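Local atomic coordinates of V-type ATPase 116 kDa subunit (Meiothermus ruber, PDB entry 3RRK), a protein that probably takes part in rotary proton transport by the V-type ATPase, this chain being the cytoplasmic N-terminal domain of subunit I, a homolog of subunit a. Residues 63-68 with 92-97; 99-104 with 258-263; 146-151 with 190-195; 150-155 with 210-215. All coordinates share one frame; numbering follows the deposited sequence.

Interaction 1 of 4, residues 63-68 with 92-97; sequences KRWEAV and GSLEEA
L94 lies between two side chains of the facing helix, with W65 meeting one flank and R64 the other. Starting at its root, CB rests against the benzene part of the indole, 3.6 Å from W65 CZ2. One bond farther out, CG is 3.8 Å from R64 NH2, and here the side chain forks. Because CG is anti to the backbone N (chi1 169°), the fork is carried across the gap to helix 56-79. The CD1 branch drops onto the tryptophan face, 3.5 Å from the centroid of the five-membered ring of W65 and 17° off its normal, a CH-pi contact. The same methyl also reaches V68, whose CG2 is 4.2 Å from L94 CD1. The CD2 branch turns to the arginine and lies over one face of the guanidinium, offset toward its rim, with L94 CD2 3.7 Å from R64 CZ.

R64 thus has a methyl over one face of its guanidinium, while its charge is met at the edge. R64 NH2 donates to E95 OE2 at 2.9 Å, in a salt bridge that meets the carboxylate from above its plane, and R64 NE forms a second salt bridge with E98, one turn on. Behind L94, S93 OG caps the new helix by accepting from E96 N at 2.9 Å. The contact therefore joins helix 56-79 to the first turn of helix 94-138, and helix 224-281 completes the packing: its A267 and E270 touch W65, and its L263 touches A97.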
loop_
_atom_site.group_PDB
_atom_site.type_symbol
_atom_site.label_atom_id
_atom_site.label_comp_id
_atom_site.label_asym_id
_atom_site.label_seq_id
_atom_site.Cartn_x
_atom_site.Cartn_y
_atom_site.Cartn_z
ATOM N N LYS A 63 -3.379 -17.473 13.446
ATOM C CA LYS A 63 -3.288 -16.019 13.407
ATOM C C LYS A 63 -1.843 -15.579 13.199
ATOM O O LYS A 63 -1.586 -14.660 12.427
ATOM C CB LYS A 63 -3.874 -15.369 14.666
ATOM C CG LYS A 63 -5.382 -15.498 14.832
ATOM C CD LYS A 63 -6.168 -14.519 13.959
ATOM C CE LYS A 63 -6.472 -13.217 14.705
ATOM N NZ LYS A 63 -7.276 -12.254 13.879
ATOM N N ARG A 64 -0.897 -16.228 13.876
ATOM C CA ARG A 64 0.523 -15.868 13.723
ATOM C C ARG A 64 1.085 -16.177 12.331
ATOM O O ARG A 64 1.928 -15.420 11.816
ATOM C CB ARG A 64 1.400 -16.476 14.841
ATOM C CG ARG A 64 0.986 -15.982 16.240
ATOM C CD ARG A 64 1.505 -16.864 17.374
ATOM N NE ARG A 64 2.918 -17.187 17.200
ATOM C CZ ARG A 64 3.570 -18.045 17.970
ATOM N NH1 ARG A 64 2.930 -18.659 18.955
ATOM N NH2 ARG A 64 4.854 -18.283 17.758
ATOM N N TRP A 65 0.612 -17.266 11.716
ATOM C CA TRP A 65 1.048 -17.595 10.355
ATOM C C TRP A 65 0.496 -16.609 9.333
ATOM O O TRP A 65 1.162 -16.278 8.354
ATOM C CB TRP A 65 0.665 -19.026 9.981
ATOM C CG TRP A 65 1.600 -20.066 10.466
ATOM C CD1 TRP A 65 1.340 -21.030 11.395
ATOM C CD2 TRP A 65 2.964 -20.252 10.065
ATOM N NE1 TRP A 65 2.454 -21.815 11.591
ATOM C CE2 TRP A 65 3.465 -21.363 10.781
ATOM C CE3 TRP A 65 3.810 -19.591 9.162
ATOM C CZ2 TRP A 65 4.774 -21.826 10.634
ATOM C CZ3 TRP A 65 5.108 -20.058 9.004
ATOM C CH2 TRP A 65 5.577 -21.169 9.740
ATOM N N GLU A 66 -0.729 -16.148 9.571
ATOM C CA GLU A 66 -1.328 -15.118 8.731
ATOM C C GLU A 66 -0.543 -13.810 8.821
ATOM O O GLU A 66 -0.368 -13.110 7.828
ATOM C CB GLU A 66 -2.778 -14.895 9.121
ATOM C CG GLU A 66 -3.692 -16.070 8.805
ATOM C CD GLU A 66 -5.126 -15.830 9.248
ATOM O OE1 GLU A 66 -5.306 -15.231 10.342
ATOM O OE2 GLU A 66 -6.057 -16.239 8.499
ATOM N N ALA A 67 -0.061 -13.504 10.021
ATOM C CA ALA A 67 0.753 -12.312 10.265
ATOM C C ALA A 67 2.094 -12.451 9.545
ATOM O O ALA A 67 2.585 -11.492 8.943
ATOM C CB ALA A 67 0.953 -12.091 11.780
ATOM N N VAL A 68 2.683 -13.644 9.597
ATOM C CA VAL A 68 3.844 -13.923 8.761
ATOM C C VAL A 68 3.541 -13.692 7.273
ATOM O O VAL A 68 4.296 -13.019 6.582
ATOM C CB VAL A 68 4.374 -15.346 8.935
ATOM C CG1 VAL A 68 5.564 -15.550 8.025
ATOM C CG2 VAL A 68 4.750 -15.619 10.375
ATOM N N GLY A 92 12.035 -24.015 9.220
ATOM C CA GLY A 92 12.098 -23.893 10.668
ATOM C C GLY A 92 10.753 -23.787 11.375
ATOM O O GLY A 92 9.691 -23.859 10.757
ATOM N N SER A 93 10.812 -23.620 12.691
ATOM C CA SER A 93 9.634 -23.361 13.505
ATOM C C SER A 93 8.999 -22.029 13.115
ATOM O O SER A 93 9.608 -21.205 12.437
ATOM C CB SER A 93 9.998 -23.332 15.001
ATOM O OG SER A 93 10.893 -22.266 15.334
ATOM N N LEU A 94 7.762 -21.842 13.554
ATOM C CA LEU A 94 7.058 -20.576 13.436
ATOM C C LEU A 94 7.804 -19.502 14.235
ATOM O O LEU A 94 7.957 -18.367 13.797
ATOM C CB LEU A 94 5.634 -20.767 13.959
ATOM C CG LEU A 94 4.685 -19.609 14.213
ATOM C CD1 LEU A 94 4.307 -18.900 12.923
ATOM C CD2 LEU A 94 3.462 -20.125 14.947
ATOM N N GLU A 95 8.284 -19.879 15.407
ATOM C CA GLU A 95 9.107 -18.998 16.213
ATOM C C GLU A 95 10.364 -18.501 15.477
ATOM O O GLU A 95 10.645 -17.309 15.427
ATOM C CB GLU A 95 9.465 -19.696 17.520
ATOM C CG GLU A 95 8.270 -19.834 18.510
ATOM C CD GLU A 95 7.209 -20.909 18.129
ATOM O OE1 GLU A 95 7.528 -21.880 17.393
ATOM O OE2 GLU A 95 6.046 -20.782 18.596
ATOM N N GLU A 96 11.101 -19.415 14.874
ATOM C CA GLU A 96 12.225 -19.036 14.026
ATOM C C GLU A 96 11.787 -18.111 12.879
ATOM O O GLU A 96 12.411 -17.082 12.638
ATOM C CB GLU A 96 12.897 -20.291 13.493
ATOM C CG GLU A 96 14.350 -20.186 13.196
ATOM C CD GLU A 96 14.948 -21.530 12.765
ATOM O OE1 GLU A 96 14.231 -22.570 12.757
ATOM O OE2 GLU A 96 16.148 -21.534 12.425
ATOM N N ALA A 97 10.710 -18.462 12.181
ATOM C CA ALA A 97 10.197 -17.630 11.079
ATOM C C ALA A 97 9.867 -16.222 11.548
ATOM O O ALA A 97 10.238 -15.219 10.927
ATOM C CB ALA A 97 8.952 -18.259 10.430
#

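Interaction 2 of 4, residues 99-104 with 258-263; sequences AVLRPV and EALIAL
L260 of helix 224-281 meets L101 and V104 of helix 94-138 and does much of the work of this contact. Its CG stands anti to the carbonyl carbon (chi1 -81°), and although the root of the side chain does not aim at the neighbouring helix, the forked end swings over to it. There L260 CD2 meets the end of L101, 3.3 Å from L101 CD1, the two side chains crossing at about a right angle. The same fork faces V104 tip to tip: V104 CG1 is 3.8 Å from L260 CD2 and 4.0 Å from L260 CD1, so one valine methyl touches both branches.

One turn further on, L263 brings the helix round to the contact again, its side chain starting out toward the facing helix. One methyl of that leucine, CD1, serves two residues, lying 4.2 Å from V100 CG1 and 4.3 Å from L101 CB. The local axes pass 10.8 Å apart at 126°, a steep crossing that confines the touch to these few side chains. S75 and L76 of helix 56-79 also pack on L260, and Q71 on L101. Every contact between the two segments is made by carbon atoms, which implies that here cohesion comes from dispersion and the burial of apolar surface.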
loop_
_atom_site.group_PDB
_atom_site.type_symbol
_atom_site.label_atom_id
_atom_site.label_comp_id
_atom_site.label_asym_id
_atom_site.label_seq_id
_atom_site.Cartn_x
_atom_site.Cartn_y
_atom_site.Cartn_z
ATOM N N ALA A 99 10.999 -14.756 14.173
ATOM C CA ALA A 99 12.185 -14.080 14.718
ATOM C C ALA A 99 13.046 -13.521 13.601
ATOM O O ALA A 99 13.710 -12.499 13.772
ATOM C CB ALA A 99 13.003 -15.027 15.606
ATOM N N VAL A 100 13.027 -14.205 12.462
ATOM C CA VAL A 100 13.774 -13.801 11.276
ATOM C C VAL A 100 13.118 -12.621 10.556
ATOM O O VAL A 100 13.795 -11.823 9.920
ATOM C CB VAL A 100 13.943 -15.007 10.293
ATOM C CG1 VAL A 100 14.485 -14.571 8.922
ATOM C CG2 VAL A 100 14.844 -16.046 10.919
ATOM N N LEU A 101 11.807 -12.497 10.694
ATOM C CA LEU A 101 11.033 -11.571 9.882
ATOM C C LEU A 101 10.734 -10.220 10.538
ATOM O O LEU A 101 10.618 -9.221 9.836
ATOM C CB LEU A 101 9.722 -12.241 9.454
ATOM C CG LEU A 101 8.696 -11.411 8.677
ATOM C CD1 LEU A 101 9.260 -11.034 7.301
ATOM C CD2 LEU A 101 7.368 -12.199 8.528
ATOM N N ARG A 102 10.607 -10.184 11.860
ATOM C CA ARG A 102 10.242 -8.937 12.535
ATOM C C ARG A 102 11.175 -7.771 12.212
ATOM O O ARG A 102 10.719 -6.700 11.822
ATOM C CB ARG A 102 10.139 -9.128 14.047
ATOM C CG ARG A 102 8.719 -9.203 14.545
ATOM C CD ARG A 102 8.168 -7.836 14.887
ATOM N NE ARG A 102 8.345 -6.850 13.823
ATOM C CZ ARG A 102 7.415 -6.526 12.928
ATOM N NH1 ARG A 102 7.684 -5.607 12.015
ATOM N NH2 ARG A 102 6.226 -7.117 12.936
ATOM N N PRO A 103 12.486 -7.974 12.370
ATOM C CA PRO A 103 13.418 -6.881 12.114
ATOM C C PRO A 103 13.341 -6.430 10.664
ATOM O O PRO A 103 13.375 -5.230 10.380
ATOM C CB PRO A 103 14.784 -7.526 12.376
ATOM C CG PRO A 103 14.497 -8.733 13.194
ATOM C CD PRO A 103 13.184 -9.221 12.717
ATOM N N VAL A 104 13.266 -7.399 9.759
ATOM C CA VAL A 104 13.187 -7.136 8.338
ATOM C C VAL A 104 11.901 -6.401 7.954
ATOM O O VAL A 104 11.924 -5.454 7.182
ATOM C CB VAL A 104 13.263 -8.459 7.543
ATOM C CG1 VAL A 104 12.959 -8.217 6.072
ATOM C CG2 VAL A 104 14.630 -9.096 7.728
ATOM N N GLU A 258 15.508 -13.288 -0.593
ATOM C CA GLU A 258 15.251 -14.710 -0.744
ATOM C C GLU A 258 14.575 -15.334 0.486
ATOM O O GLU A 258 13.672 -16.162 0.351
ATOM C CB GLU A 258 16.544 -15.462 -1.115
ATOM C CG GLU A 258 16.388 -16.960 -1.172
ATOM C CD GLU A 258 17.726 -17.680 -1.268
ATOM O OE1 GLU A 258 18.739 -17.102 -0.800
ATOM O OE2 GLU A 258 17.764 -18.817 -1.804
ATOM N N ALA A 259 15.013 -14.944 1.679
ATOM C CA ALA A 259 14.415 -15.469 2.904
ATOM C C ALA A 259 12.943 -15.095 2.993
ATOM O O ALA A 259 12.108 -15.885 3.456
ATOM C CB ALA A 259 15.161 -14.981 4.120
ATOM N N LEU A 260 12.619 -13.899 2.521
ATOM C CA LEU A 260 11.257 -13.406 2.663
ATOM C C LEU A 260 10.363 -14.311 1.868
ATOM O O LEU A 260 9.354 -14.796 2.361
ATOM C CB LEU A 260 11.138 -11.957 2.186
ATOM C CG LEU A 260 11.597 -10.867 3.179
ATOM C CD1 LEU A 260 11.820 -9.531 2.486
ATOM C CD2 LEU A 260 10.615 -10.685 4.298
ATOM N N ILE A 261 10.781 -14.559 0.635
ATOM C CA ILE A 261 10.083 -15.434 -0.292
ATOM C C ILE A 261 9.864 -16.820 0.301
ATOM O O ILE A 261 8.759 -17.351 0.258
ATOM C CB ILE A 261 10.853 -15.519 -1.627
ATOM C CG1 ILE A 261 10.457 -14.353 -2.531
ATOM C CG2 ILE A 261 10.563 -16.818 -2.355
ATOM C CD1 ILE A 261 11.281 -14.273 -3.791
ATOM N N ALA A 262 10.910 -17.408 0.864
ATOM C CA ALA A 262 10.780 -18.716 1.507
ATOM C C ALA A 262 9.851 -18.698 2.730
ATOM O O ALA A 262 9.246 -19.712 3.062
ATOM C CB ALA A 262 12.130 -19.222 1.906
ATOM N N LEU A 263 9.787 -17.557 3.424
ATOM C CA LEU A 263 8.897 -17.393 4.569
ATOM C C LEU A 263 7.463 -17.299 4.083
ATOM O O LEU A 263 6.558 -17.942 4.613
ATOM C CB LEU A 263 9.253 -16.111 5.339
ATOM C CG LEU A 263 10.570 -16.204 6.115
ATOM C CD1 LEU A 263 11.229 -14.832 6.302
ATOM C CD2 LEU A 263 10.380 -16.952 7.436
#

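Interaction 3 of 4, residues 146-151 with 190-195; sequences PRLGVI and LVVVKR
R195 curls back over the start of the opposing strand, its chain bent at chi2 and chi3 (74° and 73°), and this brings the guanidinium against P146 and L148. R195 NE donates almost straight to P146 O at 3.2 Å. The oxygen lies in the guanidinium plane, whereas the donor sits above the carbonyl plane of the proline. L148 O lies over a face of the same group, 3.4 Å from R195 CZ, an approach without hydrogen-bond geometry. A second bond from the same residue, R195 N to R147 O at 3.0 Å, ties the residue after one strand to the residue before the other.

Along the paired part the local strand axes run antiparallel, 156° apart. G149 and V193 form a hydrogen-bonded pair, as do I151 and V191, each with two reciprocal N-H to O bonds. V150 and V192 lie between them as a non-hydrogen-bonded pair, with V150 CG1 4.3 Å from V192 CG2. On that same face L190 crosses V150 obliquely, its CD1 3.9 Å from V150 CB, and L148 CD1 reaches V192 CG1 at 4.2 Å. The other face carries I151, V191 and V193. Helices 158-172 and 198-206 cover it, with L168 on V191 and L198 on both I151 and V193.

This is an outer strand, 148-155, paired with the central strand 187-194 of a three-stranded antiparallel sheet backed by two helices. It is the two-layer alpha/beta arrangement of the lobe that lies far from the N-terminal proximal lobe.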
loop_
_atom_site.group_PDB
_atom_site.type_symbol
_atom_site.label_atom_id
_atom_site.label_comp_id
_atom_site.label_asym_id
_atom_site.label_seq_id
_atom_site.Cartn_x
_atom_site.Cartn_y
_atom_site.Cartn_z
ATOM N N PRO A 146 0.805 42.089 8.082
ATOM C CA PRO A 146 -0.522 41.985 8.704
ATOM C C PRO A 146 -1.575 42.913 8.096
ATOM O O PRO A 146 -2.750 42.571 8.127
ATOM C CB PRO A 146 -0.256 42.345 10.173
ATOM C CG PRO A 146 1.075 43.037 10.180
ATOM C CD PRO A 146 1.852 42.444 9.059
ATOM N N ARG A 147 -1.170 44.053 7.545
ATOM C CA ARG A 147 -2.124 45.003 6.967
ATOM C C ARG A 147 -2.466 44.757 5.486
ATOM O O ARG A 147 -3.308 45.457 4.924
ATOM C CB ARG A 147 -1.610 46.434 7.131
ATOM C CG ARG A 147 -2.422 47.311 8.077
ATOM C CD ARG A 147 -1.928 47.206 9.502
ATOM N NE ARG A 147 -2.620 48.145 10.375
ATOM C CZ ARG A 147 -2.180 49.369 10.641
ATOM N NH1 ARG A 147 -1.049 49.796 10.101
ATOM N NH2 ARG A 147 -2.867 50.166 11.450
ATOM N N LEU A 148 -1.806 43.781 4.859
ATOM C CA LEU A 148 -2.022 43.468 3.445
ATOM C C LEU A 148 -2.350 41.995 3.212
ATOM O O LEU A 148 -1.745 41.107 3.823
ATOM C CB LEU A 148 -0.781 43.807 2.618
ATOM C CG LEU A 148 -0.243 45.233 2.463
ATOM C CD1 LEU A 148 1.036 45.166 1.641
ATOM C CD2 LEU A 148 -1.251 46.173 1.814
ATOM N N GLY A 149 -3.288 41.742 2.306
ATOM C CA GLY A 149 -3.606 40.386 1.896
ATOM C C GLY A 149 -3.225 40.075 0.454
ATOM O O GLY A 149 -3.467 40.868 -0.458
ATOM N N VAL A 150 -2.627 38.909 0.246
ATOM C CA VAL A 150 -2.243 38.497 -1.095
ATOM C C VAL A 150 -2.963 37.238 -1.547
ATOM O O VAL A 150 -3.370 36.410 -0.732
ATOM C CB VAL A 150 -0.736 38.246 -1.202
ATOM C CG1 VAL A 150 0.013 39.355 -0.494
ATOM C CG2 VAL A 150 -0.382 36.875 -0.625
ATOM N N ILE A 151 -3.125 37.117 -2.858
ATOM C CA ILE A 151 -3.670 35.913 -3.448
ATOM C C ILE A 151 -2.858 35.570 -4.668
ATOM O O ILE A 151 -2.820 36.339 -5.632
ATOM C CB ILE A 151 -5.123 36.083 -3.909
ATOM C CG1 ILE A 151 -6.019 36.514 -2.756
ATOM C CG2 ILE A 151 -5.632 34.781 -4.461
ATOM C CD1 ILE A 151 -7.442 36.822 -3.190
ATOM N N LEU A 190 -0.434 37.476 -9.035
ATOM C CA LEU A 190 -0.605 37.760 -7.628
ATOM C C LEU A 190 -1.402 39.050 -7.488
ATOM O O LEU A 190 -1.153 40.021 -8.205
ATOM C CB LEU A 190 0.762 37.906 -6.967
ATOM C CG LEU A 190 0.776 38.219 -5.469
ATOM C CD1 LEU A 190 0.615 36.942 -4.672
ATOM C CD2 LEU A 190 2.062 38.932 -5.084
ATOM N N VAL A 191 -2.378 39.053 -6.585
ATOM C CA VAL A 191 -3.087 40.280 -6.258
ATOM C C VAL A 191 -2.745 40.672 -4.841
ATOM O O VAL A 191 -2.567 39.811 -3.977
ATOM C CB VAL A 191 -4.603 40.127 -6.314
ATOM C CG1 VAL A 191 -5.265 41.520 -6.314
ATOM C CG2 VAL A 191 -4.994 39.353 -7.534
ATOM N N VAL A 192 -2.668 41.981 -4.620
ATOM C CA VAL A 192 -2.371 42.555 -3.325
ATOM C C VAL A 192 -3.396 43.627 -2.982
ATOM O O VAL A 192 -3.706 44.500 -3.793
ATOM C CB VAL A 192 -0.977 43.177 -3.319
ATOM C CG1 VAL A 192 -0.658 43.754 -1.937
ATOM C CG2 VAL A 192 0.051 42.132 -3.747
ATOM N N VAL A 193 -3.918 43.553 -1.769
ATOM C CA VAL A 193 -5.056 44.369 -1.379
ATOM C C VAL A 193 -4.948 44.684 0.106
ATOM O O VAL A 193 -4.164 44.063 0.823
ATOM C CB VAL A 193 -6.390 43.609 -1.641
ATOM C CG1 VAL A 193 -6.781 43.671 -3.107
ATOM C CG2 VAL A 193 -6.274 42.159 -1.198
ATOM N N LYS A 194 -5.721 45.654 0.573
ATOM C CA LYS A 194 -5.861 45.833 2.005
ATOM C C LYS A 194 -6.332 44.498 2.585
ATOM O O LYS A 194 -7.188 43.831 1.999
ATOM C CB LYS A 194 -6.861 46.955 2.314
ATOM C CG LYS A 194 -6.389 48.354 1.881
ATOM C CD LYS A 194 -7.506 49.411 1.915
ATOM C CE LYS A 194 -7.957 49.740 3.333
ATOM N NZ LYS A 194 -8.749 51.000 3.384
ATOM N N ARG A 195 -5.750 44.093 3.709
ATOM C CA ARG A 195 -6.167 42.870 4.394
ATOM C C ARG A 195 -7.687 42.788 4.513
ATOM O O ARG A 195 -8.291 41.742 4.259
ATOM C CB ARG A 195 -5.544 42.788 5.785
ATOM C CG ARG A 195 -6.022 41.592 6.600
ATOM C CD ARG A 195 -5.418 40.283 6.106
ATOM N NE ARG A 195 -4.002 40.150 6.453
ATOM C CZ ARG A 195 -3.242 39.114 6.106
ATOM N NH1 ARG A 195 -3.762 38.116 5.397
ATOM N NH2 ARG A 195 -1.963 39.079 6.461
#

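Interaction 4 of 4, residues 150-155 with 210-215; sequences VIPFLV and LAELRF
With chi1 at 167°, L213 extends away from its own N and presents its fork to the strand, leaving L213 CD2 4.0 Å from L154 CG. E212 has a similar first torsion (163°), and its extended chain runs past the proline ring, E212 OE2 3.8 Å from P152 CD, while its CB rests 3.9 Å from I151 CG2. The carboxylate is not left to the proline alone: E212 OE1 makes a salt bridge to R202 of helix 198-206. Farther along the strand, F153 CE2 comes against L210 CD1 at 4.1 Å.

One direct backbone bond joins the segments, L213 N to P152 O at 3.1 Å, with the donor above the carbonyl plane. A water adds an indirect link, donating to A211 O at 2.6 Å and accepting from L154 N at 3.0 Å. L205 of helix 198-206 packs on both F153 and L210, and L135 of helix 94-138 on P152 and L213. The arrangement is that of an irregular loop running across the outer strand of an alpha/beta sheet, joined to it by a backbone bond and a water.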
loop_
_atom_site.group_PDB
_atom_site.type_symbol
_atom_site.label_atom_id
_atom_site.label_comp_id
_atom_site.label_asym_id
_atom_site.label_seq_id
_atom_site.Cartn_x
_atom_site.Cartn_y
_atom_site.Cartn_z
ATOM N N VAL A 150 -2.627 38.909 0.246
ATOM C CA VAL A 150 -2.243 38.497 -1.095
ATOM C C VAL A 150 -2.963 37.238 -1.547
ATOM O O VAL A 150 -3.370 36.410 -0.732
ATOM C CB VAL A 150 -0.736 38.246 -1.202
ATOM C CG1 VAL A 150 0.013 39.355 -0.494
ATOM C CG2 VAL A 150 -0.382 36.875 -0.625
ATOM N N ILE A 151 -3.125 37.117 -2.858
ATOM C CA ILE A 151 -3.670 35.913 -3.448
ATOM C C ILE A 151 -2.858 35.570 -4.668
ATOM O O ILE A 151 -2.820 36.339 -5.632
ATOM C CB ILE A 151 -5.123 36.083 -3.909
ATOM C CG1 ILE A 151 -6.019 36.514 -2.756
ATOM C CG2 ILE A 151 -5.632 34.781 -4.461
ATOM C CD1 ILE A 151 -7.442 36.822 -3.190
ATOM N N PRO A 152 -2.183 34.419 -4.623
ATOM C CA PRO A 152 -1.572 33.848 -5.823
ATOM C C PRO A 152 -2.650 33.094 -6.564
ATOM O O PRO A 152 -3.582 32.588 -5.933
ATOM C CB PRO A 152 -0.543 32.873 -5.256
ATOM C CG PRO A 152 -1.147 32.423 -3.979
ATOM C CD PRO A 152 -1.968 33.575 -3.437
ATOM N N PHE A 153 -2.549 33.035 -7.884
ATOM C CA PHE A 153 -3.515 32.287 -8.679
ATOM C C PHE A 153 -3.031 32.166 -10.117
ATOM O O PHE A 153 -2.286 33.005 -10.592
ATOM C CB PHE A 153 -4.892 32.956 -8.617
ATOM C CG PHE A 153 -4.965 34.277 -9.331
ATOM C CD1 PHE A 153 -4.557 35.443 -8.705
ATOM C CD2 PHE A 153 -5.451 34.353 -10.628
ATOM C CE1 PHE A 153 -4.629 36.655 -9.360
ATOM C CE2 PHE A 153 -5.532 35.567 -11.288
ATOM C CZ PHE A 153 -5.121 36.721 -10.655
ATOM N N LEU A 154 -3.440 31.109 -10.809
ATOM C CA LEU A 154 -2.998 30.897 -12.181
ATOM C C LEU A 154 -4.019 31.380 -13.203
ATOM O O LEU A 154 -5.231 31.328 -12.984
ATOM C CB LEU A 154 -2.682 29.425 -12.427
ATOM C CG LEU A 154 -1.545 28.760 -11.661
ATOM C CD1 LEU A 154 -1.480 27.286 -12.061
ATOM C CD2 LEU A 154 -0.223 29.449 -11.933
ATOM N N VAL A 155 -3.511 31.841 -14.333
ATOM C CA VAL A 155 -4.354 32.383 -15.378
ATOM C C VAL A 155 -3.689 31.981 -16.678
ATOM O O VAL A 155 -2.464 31.919 -16.751
ATOM C CB VAL A 155 -4.480 33.923 -15.245
ATOM C CG1 VAL A 155 -3.231 34.620 -15.762
ATOM C CG2 VAL A 155 -5.698 34.422 -15.974
ATOM N N LEU A 210 -11.828 31.691 -11.448
ATOM C CA LEU A 210 -10.451 31.521 -11.017
ATOM C C LEU A 210 -10.417 31.298 -9.509
ATOM O O LEU A 210 -11.360 31.639 -8.795
ATOM C CB LEU A 210 -9.646 32.768 -11.367
ATOM C CG LEU A 210 -9.658 33.206 -12.828
ATOM C CD1 LEU A 210 -9.095 34.616 -12.963
ATOM C CD2 LEU A 210 -8.849 32.224 -13.639
ATOM N N ALA A 211 -9.330 30.731 -9.012
ATOM C CA ALA A 211 -9.233 30.454 -7.588
ATOM C C ALA A 211 -7.804 30.606 -7.113
ATOM O O ALA A 211 -6.868 30.538 -7.913
ATOM C CB ALA A 211 -9.746 29.048 -7.279
ATOM N N GLU A 212 -7.642 30.814 -5.808
ATOM C CA GLU A 212 -6.313 30.821 -5.218
ATOM C C GLU A 212 -5.584 29.513 -5.516
ATOM O O GLU A 212 -6.161 28.427 -5.450
ATOM C CB GLU A 212 -6.374 31.068 -3.714
ATOM C CG GLU A 212 -5.089 30.687 -3.028
ATOM C CD GLU A 212 -4.911 31.332 -1.666
ATOM O OE1 GLU A 212 -5.866 31.981 -1.173
ATOM O OE2 GLU A 212 -3.801 31.175 -1.100
ATOM N N LEU A 213 -4.317 29.628 -5.878
ATOM C CA LEU A 213 -3.488 28.460 -6.100
ATOM C C LEU A 213 -3.075 27.925 -4.736
ATOM O O LEU A 213 -2.487 28.644 -3.927
ATOM C CB LEU A 213 -2.261 28.825 -6.938
ATOM C CG LEU A 213 -1.111 27.821 -7.041
ATOM C CD1 LEU A 213 -1.607 26.450 -7.504
ATOM C CD2 LEU A 213 -0.020 28.355 -7.968
ATOM N N ARG A 214 -3.422 26.671 -4.474
ATOM C CA ARG A 214 -3.067 26.023 -3.232
ATOM C C ARG A 214 -1.786 25.246 -3.469
ATOM O O ARG A 214 -1.560 24.723 -4.554
ATOM C CB ARG A 214 -4.175 25.070 -2.779
ATOM C CG ARG A 214 -5.539 25.714 -2.558
ATOM C CD ARG A 214 -5.560 26.583 -1.308
ATOM N NE ARG A 214 -6.728 27.466 -1.292
ATOM C CZ ARG A 214 -7.010 28.334 -0.321
ATOM N NH1 ARG A 214 -6.213 28.443 0.736
ATOM N NH2 ARG A 214 -8.096 29.094 -0.400
ATOM N N PHE A 215 -0.928 25.201 -2.463
ATOM C CA PHE A 215 0.238 24.350 -2.524
ATOM C C PHE A 215 -0.027 23.177 -1.632
ATOM O O PHE A 215 -0.562 23.340 -0.542
ATOM C CB PHE A 215 1.486 25.114 -2.119
ATOM C CG PHE A 215 1.913 26.096 -3.150
ATOM C CD1 PHE A 215 2.782 25.718 -4.164
ATOM C CD2 PHE A 215 1.403 27.376 -3.153
ATOM C CE1 PHE A 215 3.166 26.611 -5.148
ATOM C CE2 PHE A 215 1.785 28.281 -4.124
ATOM C CZ PHE A 215 2.671 27.890 -5.129
HETATM O O HOH W 1 -5.317 29.202 -9.459
#

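In the fold
The four contacts fall into two pairs on opposite sides of the chain's centre. Interactions 1 and 2, with centres 10 Å apart, both use helix 94-138 and touch each other, as A97 packs on L263; together they bundle it with helices 56-79 and 224-281. Interactions 3 and 4, 13 Å apart, share V150 and I151 of strand 148-155, which pairs with a strand in one and meets a loop in the other. Centres in different pairs are 49 to 61 Å apart. Interaction 1 closes first along the chain; interactions 3 and 4 then form between the two segments of interaction 2. Long helices 94-138 and 224-281 thus lead out to the alpha/beta lobe and back, giving an elongated domain.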